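Local coordinates for programmed cell death 6-interacting protein (Homo sapiens, PDB 5WA1) that helps concentrate and sort cargo into multivesicular bodies and acts in cytokinesis, membrane repair and apoptosis, represented here by its CHMP4-binding Bro1 domain, at residues E83-T88 / A149-Q154; I96-P101 / Q370-L375; L213-E218 / A267-I272; T187-S190 / E195-V198. All blocks are in the same frame, centred on the assembly; numbering follows the deposited sequence.

Interaction 1: residues E83-T88 / A149-Q154; sequences EGALET and AALASQ
Leu86 and Leu151 face each other across an antiparallel helix pair in the all-helical core of the Bro1 domain. The core belongs to the TPR-like class of helical folds. Helices 83-97 and 137-157 contribute one short segment each. The segment axes approach to 10.0 Å and run at 164° to one another. The two leucines have the CA atoms nearest each other, 6.6 Å apart. Their side chains share one conformation, with CG anti to the backbone N (chi1 180° in Leu86 and -177° in Leu151). The closest approach of Leu151 is to backbone, with the leucine methyls farther from each other. Leu151 reaches past the Leu86 side chain and sets its CD2 methyl against the backbone between Ala85 and Leu86. That methyl lies 3.6 Å from Leu86 N and 3.8 Å from Ala85 C. The CB atoms of Ala85 and Leu86 both border it, and Ala85 CB comes within 4.0 Å of Leu151 CD2. One methyl is therefore seated against a single turn of the partner helix. Leu86 points back across the gap to Ala152 on the other helix. The contact is van der Waals packing, with no hydrogen bond between the segments. Helix 164-191 packs against the same region, with His173 touching Leu86 and Phe176 touching Ala152. Farther along helix 137-157, Ser153 and Gln154 bond to the backbone of Val28 near the chain start. The second arm of the contact is looser than the first: Leu86 CD2 stops 4.3 Å from Ala152 CB.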
# COMPACT_ATOMS: atom_id res chain seq x y z
N GLU A 83 -5.05 -1.93 15.32
CA GLU A 83 -3.61 -1.80 15.51
C GLU A 83 -3.04 -2.93 16.36
O GLU A 83 -1.88 -3.32 16.16
CB GLU A 83 -3.29 -0.44 16.14
CG GLU A 83 -1.81 -0.11 16.21
CD GLU A 83 -1.54 1.23 16.87
OE1 GLU A 83 -2.52 1.90 17.28
OE2 GLU A 83 -0.36 1.61 17.00
N GLY A 84 -3.82 -3.46 17.30
CA GLY A 84 -3.33 -4.56 18.12
C GLY A 84 -2.96 -5.78 17.30
O GLY A 84 -1.92 -6.40 17.53
N ALA A 85 -3.80 -6.14 16.33
CA ALA A 85 -3.46 -7.25 15.45
C ALA A 85 -2.25 -6.92 14.58
O ALA A 85 -1.39 -7.79 14.35
CB ALA A 85 -4.65 -7.62 14.57
N LEU A 86 -2.16 -5.68 14.09
CA LEU A 86 -0.99 -5.30 13.29
C LEU A 86 0.27 -5.29 14.15
O LEU A 86 1.31 -5.82 13.73
CB LEU A 86 -1.21 -3.92 12.64
CG LEU A 86 -0.02 -3.45 11.79
CD1 LEU A 86 0.29 -4.47 10.70
CD2 LEU A 86 -0.27 -2.08 11.16
N GLU A 87 0.20 -4.71 15.35
CA GLU A 87 1.37 -4.72 16.23
C GLU A 87 1.80 -6.13 16.57
O GLU A 87 3.00 -6.39 16.71
CB GLU A 87 1.08 -3.92 17.50
CG GLU A 87 1.14 -2.41 17.30
CD GLU A 87 2.52 -1.93 16.87
OE1 GLU A 87 3.53 -2.52 17.31
OE2 GLU A 87 2.60 -0.97 16.06
N THR A 88 0.85 -7.06 16.71
CA THR A 88 1.22 -8.46 16.95
C THR A 88 1.97 -9.04 15.76
O THR A 88 2.99 -9.71 15.91
CB THR A 88 -0.02 -9.29 17.27
OG1 THR A 88 -0.66 -8.76 18.44
CG2 THR A 88 0.37 -10.74 17.52
N ALA A 149 2.12 -5.90 5.61
CA ALA A 149 1.75 -4.94 4.57
C ALA A 149 0.28 -5.07 4.20
O ALA A 149 -0.43 -4.06 4.07
CB ALA A 149 2.64 -5.15 3.34
N ALA A 150 -0.20 -6.30 4.03
CA ALA A 150 -1.59 -6.53 3.64
C ALA A 150 -2.55 -6.03 4.71
O ALA A 150 -3.53 -5.34 4.42
CB ALA A 150 -1.81 -8.02 3.37
N LEU A 151 -2.29 -6.39 5.98
CA LEU A 151 -3.16 -5.91 7.04
C LEU A 151 -3.10 -4.39 7.16
O LEU A 151 -4.13 -3.73 7.36
CB LEU A 151 -2.81 -6.60 8.37
CG LEU A 151 -3.70 -6.22 9.55
CD1 LEU A 151 -5.15 -6.61 9.28
CD2 LEU A 151 -3.24 -6.85 10.87
N ALA A 152 -1.92 -3.80 6.98
CA ALA A 152 -1.81 -2.34 6.99
C ALA A 152 -2.63 -1.73 5.86
O ALA A 152 -3.26 -0.68 6.04
CB ALA A 152 -0.35 -1.91 6.87
N SER A 153 -2.62 -2.36 4.68
CA SER A 153 -3.43 -1.85 3.57
C SER A 153 -4.92 -1.94 3.89
O SER A 153 -5.69 -1.06 3.50
CB SER A 153 -3.12 -2.61 2.28
OG SER A 153 -3.82 -3.85 2.22
N GLN A 154 -5.33 -2.98 4.62
CA GLN A 154 -6.74 -3.12 4.97
C GLN A 154 -7.14 -2.09 6.02
O GLN A 154 -8.25 -1.53 5.95
CB GLN A 154 -7.03 -4.53 5.48
CG GLN A 154 -6.81 -5.61 4.41
CD GLN A 154 -7.28 -6.97 4.89
OE1 GLN A 154 -8.18 -7.07 5.71
NE2 GLN A 154 -6.64 -8.04 4.39

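Interaction 2: residues I96-P101 / Q370-L375; sequences ICSIEP and QKFTDL
Ser98 meets both Phe372 and Asp374, just past the end of helix 83-97. Its CB faces the carboxylate of Asp374. Ser98 CB lies 4.0 Å from Asp374 CG, and both carboxylate oxygens are about as far. This is van der Waals contact, with no hydrogen bond between the segments. Beyond CB, the hydroxyl is turned to the side of the backbone N (chi1 -72°). This brings Ser98 OG to 3.8 Å from Phe372 CE2, with CZ of the same ring close by. The approach to the ring is oblique. OG also makes a weak hydrogen bond to Asp94 O, one turn earlier in the helix. Ser98 O is buried here and has no partner in the model. The Asp374 carboxylate has its own partners: OD1 is bonded to Gln95 NE2 and Phe376 N. Asp374 N lies 3.6 Å above one face of the Phe372 ring, toward its rim. The C-terminal segment 370-375 is a loop with no regular structure. It lies along helix 83-97, where Phe372 touches Asp94 and Gln95. Leu375 reaches on to helix 56-75, while Ile96, at the end of helix 83-97, packs on helix 137-157.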
# COMPACT_ATOMS: atom_id res chain seq x y z
N ILE A 96 11.34 -12.84 14.68
CA ILE A 96 11.96 -13.79 13.76
C ILE A 96 13.26 -13.24 13.19
O ILE A 96 14.27 -13.95 13.10
CB ILE A 96 10.97 -14.17 12.64
CG1 ILE A 96 9.71 -14.82 13.24
CG2 ILE A 96 11.63 -15.10 11.64
CD1 ILE A 96 9.96 -16.12 13.96
N CYS A 97 13.27 -11.96 12.80
CA CYS A 97 14.51 -11.37 12.31
C CYS A 97 15.60 -11.42 13.37
O CYS A 97 16.76 -11.70 13.06
CB CYS A 97 14.26 -9.93 11.85
SG CYS A 97 13.11 -9.83 10.46
N SER A 98 15.24 -11.19 14.64
CA SER A 98 16.20 -11.17 15.74
C SER A 98 16.70 -12.56 16.13
O SER A 98 17.54 -12.66 17.03
CB SER A 98 15.58 -10.49 16.96
OG SER A 98 15.46 -9.10 16.77
N ILE A 99 16.21 -13.62 15.49
CA ILE A 99 16.52 -14.97 15.88
C ILE A 99 17.39 -15.70 14.86
O ILE A 99 18.17 -16.57 15.24
CB ILE A 99 15.21 -15.75 16.15
CG1 ILE A 99 14.67 -15.36 17.53
CG2 ILE A 99 15.39 -17.25 16.04
CD1 ILE A 99 13.27 -15.83 17.78
N GLU A 100 17.29 -15.34 13.58
CA GLU A 100 18.14 -15.93 12.55
C GLU A 100 19.61 -16.01 12.93
O GLU A 100 20.22 -17.07 12.71
CB GLU A 100 17.95 -15.15 11.24
CG GLU A 100 18.91 -15.56 10.13
CD GLU A 100 18.70 -14.76 8.86
OE1 GLU A 100 17.81 -13.88 8.84
OE2 GLU A 100 19.42 -15.03 7.87
N PRO A 101 20.24 -14.98 13.51
CA PRO A 101 21.64 -15.15 13.93
C PRO A 101 21.79 -16.03 15.16
O PRO A 101 22.79 -16.76 15.26
CB PRO A 101 22.10 -13.71 14.21
CG PRO A 101 21.10 -12.83 13.54
CD PRO A 101 19.81 -13.57 13.62
N GLN A 370 6.28 -1.45 18.02
CA GLN A 370 6.48 -0.55 19.15
C GLN A 370 6.87 -1.31 20.41
O GLN A 370 6.39 -2.42 20.66
CB GLN A 370 5.22 0.27 19.41
CG GLN A 370 4.94 1.31 18.34
CD GLN A 370 6.08 2.30 18.17
OE1 GLN A 370 6.23 3.23 18.97
NE2 GLN A 370 6.89 2.10 17.14
N LYS A 371 7.75 -0.70 21.20
CA LYS A 371 8.17 -1.25 22.49
C LYS A 371 8.64 -2.69 22.34
O LYS A 371 8.25 -3.58 23.10
CB LYS A 371 7.05 -1.13 23.52
CG LYS A 371 6.70 0.30 23.91
CD LYS A 371 5.45 0.38 24.77
CE LYS A 371 4.20 -0.03 23.98
NZ LYS A 371 2.94 0.34 24.68
N PHE A 372 9.46 -2.93 21.32
CA PHE A 372 9.90 -4.29 21.04
C PHE A 372 10.94 -4.73 22.07
O PHE A 372 11.81 -3.96 22.48
CB PHE A 372 10.49 -4.40 19.64
CG PHE A 372 11.12 -5.74 19.35
CD1 PHE A 372 10.33 -6.87 19.20
CD2 PHE A 372 12.49 -5.87 19.27
CE1 PHE A 372 10.91 -8.10 18.95
CE2 PHE A 372 13.08 -7.10 19.01
CZ PHE A 372 12.28 -8.22 18.86
N THR A 373 10.84 -5.99 22.49
CA THR A 373 11.81 -6.62 23.38
C THR A 373 12.09 -8.01 22.85
O THR A 373 11.19 -8.85 22.81
CB THR A 373 11.29 -6.67 24.83
OG1 THR A 373 10.04 -7.37 24.86
CG2 THR A 373 11.10 -5.27 25.40
N ASP A 374 13.33 -8.26 22.42
CA ASP A 374 13.71 -9.58 21.94
C ASP A 374 13.61 -10.60 23.07
O ASP A 374 14.14 -10.39 24.16
CB ASP A 374 15.14 -9.55 21.36
CG ASP A 374 15.63 -10.94 20.89
OD1 ASP A 374 14.80 -11.86 20.71
OD2 ASP A 374 16.85 -11.10 20.70
N LEU A 375 12.92 -11.71 22.80
CA LEU A 375 12.76 -12.77 23.78
C LEU A 375 14.06 -13.54 24.00
O LEU A 375 14.18 -14.25 25.00
CB LEU A 375 11.66 -13.73 23.34
CG LEU A 375 10.21 -13.24 23.50
CD1 LEU A 375 9.28 -14.14 22.70
CD2 LEU A 375 9.81 -13.22 24.96

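Interaction 3: residues L213-E218 / A267-I272; sequences LAQAQE and AAKHCI
Glu218 and Lys269 form a buried salt bridge between two helices of the Bro1 domain, a TPR-like helical fold. Glu218 belongs to helix 202-226 and Lys269 to helix 262-287. Both segments lie in the region that interacts with CHMP4A, CHMP4B and CHMP4C. Both side chains leave their helices toward the other segment, and they cross at about a right angle. Glu218 is fully extended. Lys269 is bent at chi2 (-93°) and again at chi4 (89°), which brings its ammonium to the oxygen edge of the carboxylate, close to its plane. Lys269 NZ donates to Glu218 OE1 at 3.0 Å, using the syn lone pair of that oxygen. A weak second bond runs from Lys269 NZ to Glu218 OE2 at 3.4 Å. The N-terminal stretch of the chain supplies further partners. Lys269 NZ also bonds to Thr24 O, and the lysine makes a cation-pi contact with Phe25, whose side chain touches Glu218 as well. The ammonium is thus met by a carboxylate, a carbonyl and an aromatic ring. This setting probably favours the charged form of the lysine. Gln215 lies one turn before Glu218. Its OE1 accepts a hydrogen bond from Ile26 N. A water also sits between Gln215 and the ammonium. Its bond to Gln215 OE1 is 2.7 Å, but its distance to Lys269 NZ, 2.4 Å, is too short to trust, so that half of the bridge is doubtful.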
# COMPACT_ATOMS: atom_id res chain seq x y z
N LEU A 213 1.78 3.09 -2.77
CA LEU A 213 2.35 4.42 -2.86
C LEU A 213 1.38 5.39 -3.53
O LEU A 213 1.23 6.53 -3.08
CB LEU A 213 3.68 4.38 -3.61
CG LEU A 213 4.52 5.65 -3.49
CD1 LEU A 213 5.11 5.77 -2.09
CD2 LEU A 213 5.60 5.67 -4.55
N ALA A 214 0.70 4.95 -4.60
CA ALA A 214 -0.31 5.78 -5.26
C ALA A 214 -1.43 6.15 -4.29
O ALA A 214 -1.92 7.28 -4.30
CB ALA A 214 -0.90 5.05 -6.47
N GLN A 215 -1.86 5.19 -3.47
CA GLN A 215 -2.97 5.47 -2.58
C GLN A 215 -2.54 6.39 -1.46
O GLN A 215 -3.33 7.23 -1.02
CB GLN A 215 -3.57 4.15 -2.08
CG GLN A 215 -4.25 3.45 -3.26
CD GLN A 215 -5.01 2.17 -2.94
OE1 GLN A 215 -5.97 1.85 -3.64
NE2 GLN A 215 -4.58 1.42 -1.93
N ALA A 216 -1.28 6.29 -1.02
CA ALA A 216 -0.76 7.26 -0.06
C ALA A 216 -0.78 8.67 -0.65
O ALA A 216 -1.21 9.62 0.02
CB ALA A 216 0.66 6.88 0.36
N GLN A 217 -0.33 8.83 -1.90
CA GLN A 217 -0.37 10.14 -2.55
C GLN A 217 -1.81 10.64 -2.70
O GLN A 217 -2.08 11.83 -2.51
CB GLN A 217 0.33 10.08 -3.91
CG GLN A 217 0.31 11.39 -4.73
CD GLN A 217 1.25 12.46 -4.17
OE1 GLN A 217 2.15 12.17 -3.38
NE2 GLN A 217 1.04 13.72 -4.58
N GLU A 218 -2.74 9.74 -3.00
CA GLU A 218 -4.14 10.14 -3.10
C GLU A 218 -4.66 10.67 -1.77
O GLU A 218 -5.45 11.62 -1.73
CB GLU A 218 -5.00 8.97 -3.57
CG GLU A 218 -6.48 9.31 -3.69
CD GLU A 218 -7.32 8.11 -4.09
OE1 GLU A 218 -6.75 7.03 -4.28
OE2 GLU A 218 -8.55 8.25 -4.22
N ALA A 267 -6.94 1.99 -13.53
CA ALA A 267 -7.20 2.78 -14.74
C ALA A 267 -8.15 3.94 -14.44
O ALA A 267 -7.91 5.08 -14.87
CB ALA A 267 -7.78 1.87 -15.82
N ALA A 268 -9.23 3.68 -13.70
CA ALA A 268 -10.16 4.74 -13.35
C ALA A 268 -9.49 5.82 -12.52
O ALA A 268 -9.64 7.02 -12.80
CB ALA A 268 -11.36 4.16 -12.61
N LYS A 269 -8.72 5.42 -11.50
CA LYS A 269 -8.07 6.39 -10.62
C LYS A 269 -7.02 7.21 -11.36
O LYS A 269 -6.84 8.39 -11.06
CB LYS A 269 -7.44 5.68 -9.42
CG LYS A 269 -8.43 5.22 -8.36
CD LYS A 269 -8.62 6.24 -7.27
CE LYS A 269 -9.54 5.71 -6.17
NZ LYS A 269 -8.76 4.98 -5.13
N HIS A 270 -6.32 6.61 -12.32
CA HIS A 270 -5.41 7.37 -13.18
C HIS A 270 -6.16 8.51 -13.89
O HIS A 270 -5.73 9.67 -13.85
CB HIS A 270 -4.77 6.42 -14.19
CG HIS A 270 -3.94 7.09 -15.24
ND1 HIS A 270 -2.80 7.82 -14.95
CD2 HIS A 270 -4.06 7.12 -16.59
CE1 HIS A 270 -2.26 8.27 -16.07
NE2 HIS A 270 -3.01 7.86 -17.08
N CYS A 271 -7.31 8.21 -14.48
CA CYS A 271 -8.08 9.24 -15.18
C CYS A 271 -8.75 10.21 -14.21
O CYS A 271 -8.86 11.41 -14.51
CB CYS A 271 -9.11 8.59 -16.10
SG CYS A 271 -8.40 7.62 -17.43
N ILE A 272 -9.26 9.72 -13.07
CA ILE A 272 -9.88 10.61 -12.10
C ILE A 272 -8.86 11.59 -11.56
O ILE A 272 -9.16 12.77 -11.34
CB ILE A 272 -10.55 9.82 -10.96
CG1 ILE A 272 -11.80 9.10 -11.47
CG2 ILE A 272 -10.91 10.75 -9.78
CD1 ILE A 272 -12.27 7.97 -10.54
O HOH W 1 -7.74 2.79 -5.43

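Interaction 4: residues T187-S190 / E195-V198; sequences TVLS and EPTV
In Leu189, CG stands beside the backbone N (chi1 -70°), and this swings the isobutyl group toward the ring of Pro196. A second torsion near trans (chi2 -171°) leaves CD2 as the methyl that makes contact. Leu189 CD2 lies 4.1 Å from Pro196 CD. Val188 adds the other half. Its CG2 branch is anti to the backbone N and points at the same proline, with Val188 CG2 4.4 Å from Pro196 CB. The pyrrolidine ring therefore touches two consecutive residues, CD against the leucine and CB against the valine. The Leu189 side chain meets the ring at a slant. All of this is apolar packing, and no hydrogen bond joins the segments. The contact is only partly buried: Val188 lies inside, while Leu189 is at the exposed margin. The helix itself is irregular here. The backbone N atoms of Leu189 and Ser190 lack a bond to the preceding turn, so the helix is kinked. Ser190 OG makes a weak bond, 3.3 Å long, to Thr187 O across that kink. The loop has its own polar bonds. Thr197 OG1 is bonded to Asp199 OD1, and Val198 O is bonded to Ser201 OG and Thr204 OG1 where the next helix starts. Pro202, at that start, touches both Val188 and Leu189. The arrangement is that of a helix-loop-helix connection, in which a proline of the linker folds back on the last turns of helix 164-191 before the chain enters helix 202-226.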
# COMPACT_ATOMS: atom_id res chain seq x y z
N THR A 187 14.32 -8.71 -1.50
CA THR A 187 14.97 -9.71 -0.66
C THR A 187 14.43 -11.12 -0.82
O THR A 187 15.10 -12.06 -0.38
CB THR A 187 14.87 -9.31 0.82
OG1 THR A 187 13.49 -9.27 1.21
CG2 THR A 187 15.49 -7.94 1.06
N VAL A 188 13.26 -11.30 -1.43
CA VAL A 188 12.60 -12.60 -1.39
C VAL A 188 13.41 -13.67 -2.12
O VAL A 188 13.41 -14.84 -1.72
CB VAL A 188 11.17 -12.49 -1.96
CG1 VAL A 188 11.19 -12.10 -3.44
CG2 VAL A 188 10.38 -13.78 -1.74
N LEU A 189 14.13 -13.29 -3.18
CA LEU A 189 14.81 -14.29 -4.00
C LEU A 189 16.01 -14.89 -3.28
O LEU A 189 16.18 -16.12 -3.25
CB LEU A 189 15.22 -13.69 -5.34
CG LEU A 189 14.03 -13.39 -6.25
CD1 LEU A 189 14.48 -13.01 -7.66
CD2 LEU A 189 13.07 -14.58 -6.28
N SER A 190 16.86 -14.04 -2.70
CA SER A 190 18.02 -14.55 -1.97
C SER A 190 17.60 -15.26 -0.69
O SER A 190 18.30 -16.17 -0.22
CB SER A 190 18.99 -13.42 -1.65
OG SER A 190 18.40 -12.47 -0.78
N GLU A 195 11.89 -21.18 -5.98
CA GLU A 195 11.17 -20.03 -6.50
C GLU A 195 9.86 -19.83 -5.74
O GLU A 195 9.16 -20.80 -5.42
CB GLU A 195 10.89 -20.21 -7.99
CG GLU A 195 11.93 -19.55 -8.88
CD GLU A 195 11.55 -19.60 -10.35
OE1 GLU A 195 10.70 -20.44 -10.71
OE2 GLU A 195 12.09 -18.79 -11.13
N PRO A 196 9.49 -18.59 -5.45
CA PRO A 196 8.34 -18.34 -4.58
C PRO A 196 7.02 -18.54 -5.31
O PRO A 196 6.96 -18.66 -6.53
CB PRO A 196 8.52 -16.87 -4.18
CG PRO A 196 9.18 -16.27 -5.39
CD PRO A 196 10.11 -17.34 -5.92
N THR A 197 5.94 -18.58 -4.52
CA THR A 197 4.62 -18.42 -5.10
C THR A 197 4.53 -17.06 -5.78
O THR A 197 5.33 -16.15 -5.52
CB THR A 197 3.53 -18.58 -4.04
OG1 THR A 197 3.92 -17.89 -2.84
CG2 THR A 197 3.32 -20.06 -3.71
N VAL A 198 3.56 -16.92 -6.69
CA VAL A 198 3.48 -15.70 -7.48
C VAL A 198 3.14 -14.50 -6.60
O VAL A 198 3.56 -13.37 -6.89
CB VAL A 198 2.46 -15.87 -8.62
CG1 VAL A 198 2.34 -14.59 -9.44
CG2 VAL A 198 2.88 -17.02 -9.53

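How the interactions relate
Interactions 1 and 3 are buried in the helical core, interaction 2 lies at the surface, and interaction 4 is partly buried. The two core contacts differ in chemistry: interaction 1 is van der Waals packing, partly on backbone, whereas interaction 3 encloses an ion pair with polar partners around it. Interaction 4 is apolar packing too, but local, with its segments only five residues apart. Interaction 2 brings the C-terminal loop back to an early helix over a large sequence distance. Interactions 1 and 2 share helix 83-97 and touch directly, through a probable hydrogen bond of 3.0 Å between Glu87 OE1 and Gln370 N. Interactions 2 and 3 are farthest apart, with centres about 36 Å from each other.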